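Local coordinates for protein putative aminotransferase (Actinomadura melliaura, PDB 4ZWV) that probably transfers an amino group to a sugar in aminopentose biosynthesis for the indolocarbazole AT2433, using pyridoxal 5'-phosphate as cofactor, at residues Ala36-Ala41 with Ala251-Val256. Numbering follows the deposited sequence.
Sequences AEFESA and ANLETV
Leu-253 meets Phe-38 and Ala-41 mainly through its CD1 methyl. The contact is wholly apolar and small, burying 105 Å² over both sides. Leu-253 CD1 lies 3.8 Å from Ala-41 CB and 4.0 Å from Phe-38 CE1. The methyl touches two side chains that lie three residues apart on helix 33-46. It reaches the edge of the Phe-38 ring, near the ring plane, rather than a face. The ring's CD1 and CE1 share this edge contact, and Leu-253 CG comes to 4.2 Å from Phe-38 CE1.

The torsions explain the reach. With CG anti to the backbone nitrogen (chi1 -171°), the end of the Phe-38 ring comes closer to Leu-253 than its base does. Leu-253 has CD1 extended away from its own CA (chi2 175°), so this methyl leads. The backbones stay well apart, with 8.7 Å between the CA atoms of Ala-41 and Leu-253.

This is plain helix-helix packing within the DegT/DnrJ/EryC1 family fold, joining the short helix 33-46 to the long helix 243-273. The Phe-38 side chain is about 11 Å from that of Ser-185, which binds pyridoxal 5'-phosphate, so the contact lies outside that site. Ala-246 and Leu-250, earlier on the long helix, also touch Phe-38, and Leu-42 and Arg-45 extend the packing round Leu-253. Helix 16-26 touches the neighbouring Ala-251, and strand 51-54, at one edge of the seven-stranded sheet, follows helix 33-46.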
ATOM      1  N   ALA A  36      15.940  -1.556   9.059  1.00 12.26           N
ATOM      2  CA  ALA A  36      16.540  -0.992  10.269  1.00 15.62           C
ATOM      3  C   ALA A  36      17.737  -0.100   9.933  1.00 13.20           C
ATOM      4  O   ALA A  36      17.875   0.990  10.487  1.00 14.65           O
ATOM      5  CB  ALA A  36      16.956  -2.102  11.225  1.00 16.51           C
ATOM      6  N   GLU A  37      18.577  -0.556   9.008  1.00 13.95           N
ATOM      7  CA  GLU A  37      19.753   0.197   8.575  1.00 13.53           C
ATOM      8  C   GLU A  37      19.359   1.525   7.922  1.00 14.61           C
ATOM      9  O   GLU A  37      19.937   2.578   8.198  1.00 15.06           O
ATOM     10  CB  GLU A  37      20.593  -0.648   7.603  1.00 14.49           C
ATOM     11  CG  GLU A  37      21.881   0.030   7.141  1.00 17.11           C
ATOM     12  CD  GLU A  37      22.656  -0.761   6.103  1.00 24.10           C
ATOM     13  OE1 GLU A  37      22.257  -1.899   5.776  1.00 22.91           O
ATOM     14  OE2 GLU A  37      23.677  -0.234   5.610  1.00 27.33           O
ATOM     15  N   PHE A  38      18.349   1.468   7.061  1.00 12.42           N
ATOM     16  CA  PHE A  38      17.868   2.643   6.358  1.00 11.18           C
ATOM     17  C   PHE A  38      17.244   3.646   7.335  1.00 11.07           C
ATOM     18  O   PHE A  38      17.528   4.845   7.273  1.00 11.31           O
ATOM     19  CB  PHE A  38      16.865   2.190   5.289  1.00 11.43           C
ATOM     20  CG  PHE A  38      16.421   3.265   4.337  1.00 10.20           C
ATOM     21  CD1 PHE A  38      17.338   4.100   3.724  1.00 12.57           C
ATOM     22  CD2 PHE A  38      15.076   3.398   4.007  1.00 10.87           C
ATOM     23  CE1 PHE A  38      16.925   5.065   2.826  1.00 10.18           C
ATOM     24  CE2 PHE A  38      14.652   4.366   3.104  1.00 11.76           C
ATOM     25  CZ  PHE A  38      15.581   5.208   2.515  1.00 10.40           C
ATOM     26  N   GLU A  39      16.409   3.156   8.249  1.00 10.69           N
ATOM     27  CA  GLU A  39      15.817   4.033   9.254  1.00 10.37           C
ATOM     28  C   GLU A  39      16.881   4.728  10.101  1.00 13.62           C
ATOM     29  O   GLU A  39      16.769   5.922  10.363  1.00 13.22           O
ATOM     30  CB  GLU A  39      14.847   3.257  10.143  1.00 10.93           C
ATOM     31  CG  GLU A  39      13.547   2.947   9.430  1.00 11.03           C
ATOM     32  CD  GLU A  39      12.615   2.093  10.262  1.00 14.16           C
ATOM     33  OE1 GLU A  39      13.073   1.554  11.289  1.00 16.40           O
ATOM     34  OE2 GLU A  39      11.431   1.945   9.878  1.00 10.66           O
ATOM     35  N   SER A  40      17.909   3.989  10.512  0.55 12.86           N
ATOM     36  CA  SER A  40      18.993   4.578  11.300  0.55 16.91           C
ATOM     37  C   SER A  40      19.710   5.677  10.524  0.55 15.69           C
ATOM     38  O   SER A  40      20.021   6.739  11.073  0.55 15.05           O
ATOM     39  CB  SER A  40      19.993   3.504  11.733  0.55 16.94           C
ATOM     40  OG  SER A  40      19.442   2.679  12.743  0.55 22.78           O
ATOM     41  N   ALA A  41      19.969   5.426   9.243  1.00 14.00           N
ATOM     42  CA  ALA A  41      20.653   6.410   8.410  1.00 14.35           C
ATOM     43  C   ALA A  41      19.802   7.673   8.236  1.00 15.68           C
ATOM     44  O   ALA A  41      20.317   8.796   8.275  1.00 15.49           O
ATOM     45  CB  ALA A  41      21.001   5.807   7.050  1.00 15.17           C
ATOM     46  N   ALA A 251      21.248   2.543  -1.214  1.00 11.41           N
ATOM     47  CA  ALA A 251      22.142   2.780  -2.336  1.00 11.93           C
ATOM     48  C   ALA A 251      22.041   4.210  -2.841  1.00 14.57           C
ATOM     49  O   ALA A 251      23.031   4.805  -3.275  1.00 17.33           O
ATOM     50  CB  ALA A 251      21.840   1.799  -3.473  1.00 13.59           C
ATOM     51  N   ASN A 252      20.843   4.773  -2.779  1.00 11.88           N
ATOM     52  CA  ASN A 252      20.625   6.095  -3.341  1.00 11.58           C
ATOM     53  C   ASN A 252      20.976   7.230  -2.377  1.00 14.51           C
ATOM     54  O   ASN A 252      21.063   8.395  -2.779  1.00 14.86           O
ATOM     55  CB  ASN A 252      19.184   6.211  -3.822  1.00 12.95           C
ATOM     56  CG  ASN A 252      18.966   5.472  -5.119  1.00 15.62           C
ATOM     57  OD1 ASN A 252      19.893   5.332  -5.921  1.00 18.87           O
ATOM     58  ND2 ASN A 252      17.754   4.987  -5.336  1.00 13.59           N
ATOM     59  N   LEU A 253      21.212   6.892  -1.115  1.00 15.66           N
ATOM     60  CA  LEU A 253      21.590   7.900  -0.128  1.00 17.65           C
ATOM     61  C   LEU A 253      22.940   8.516  -0.447  1.00 23.56           C
ATOM     62  O   LEU A 253      23.187   9.673  -0.115  1.00 21.68           O
ATOM     63  CB  LEU A 253      21.628   7.306   1.277  1.00 17.95           C
ATOM     64  CG  LEU A 253      20.334   7.350   2.080  1.00 25.52           C
ATOM     65  CD1 LEU A 253      20.519   6.606   3.391  1.00 26.21           C
ATOM     66  CD2 LEU A 253      19.937   8.798   2.328  1.00 22.13           C
ATOM     67  N   GLU A 254      23.811   7.741  -1.090  1.00 19.79           N
ATOM     68  CA  GLU A 254      25.177   8.184  -1.339  1.00 23.05           C
ATOM     69  C   GLU A 254      25.261   9.491  -2.117  1.00 26.57           C
ATOM     70  O   GLU A 254      26.119  10.326  -1.845  1.00 29.19           O
ATOM     71  CB  GLU A 254      25.956   7.102  -2.088  1.00 29.10           C
ATOM     72  CG  GLU A 254      26.687   6.140  -1.175  1.00 46.99           C
ATOM     73  CD  GLU A 254      25.768   5.502  -0.158  1.00 50.46           C
ATOM     74  OE1 GLU A 254      26.034   5.649   1.056  1.00 55.58           O
ATOM     75  OE2 GLU A 254      24.776   4.862  -0.575  1.00 35.50           O
ATOM     76  N   THR A 255      24.383   9.672  -3.094  1.00 22.28           N
ATOM     77  CA  THR A 255      24.523  10.831  -3.965  1.00 22.73           C
ATOM     78  C   THR A 255      23.355  11.804  -3.909  1.00 19.11           C
ATOM     79  O   THR A 255      23.322  12.776  -4.669  1.00 18.55           O
ATOM     80  CB  THR A 255      24.719  10.398  -5.421  1.00 32.22           C
ATOM     81  OG1 THR A 255      23.620   9.575  -5.823  1.00 24.55           O
ATOM     82  CG2 THR A 255      26.015   9.616  -5.571  1.00 27.88           C
ATOM     83  N   VAL A 256      22.403  11.577  -3.011  1.00 15.72           N
ATOM     84  CA  VAL A 256      21.229  12.436  -2.997  1.00 15.19           C
ATOM     85  C   VAL A 256      21.605  13.875  -2.629  1.00 15.35           C
ATOM     86  O   VAL A 256      21.013  14.816  -3.151  1.00 15.07           O
ATOM     87  CB  VAL A 256      20.129  11.894  -2.047  1.00 16.02           C
ATOM     88  CG1 VAL A 256      20.592  11.896  -0.598  1.00 16.89           C
ATOM     89  CG2 VAL A 256      18.839  12.685  -2.220  1.00 15.50           C
TER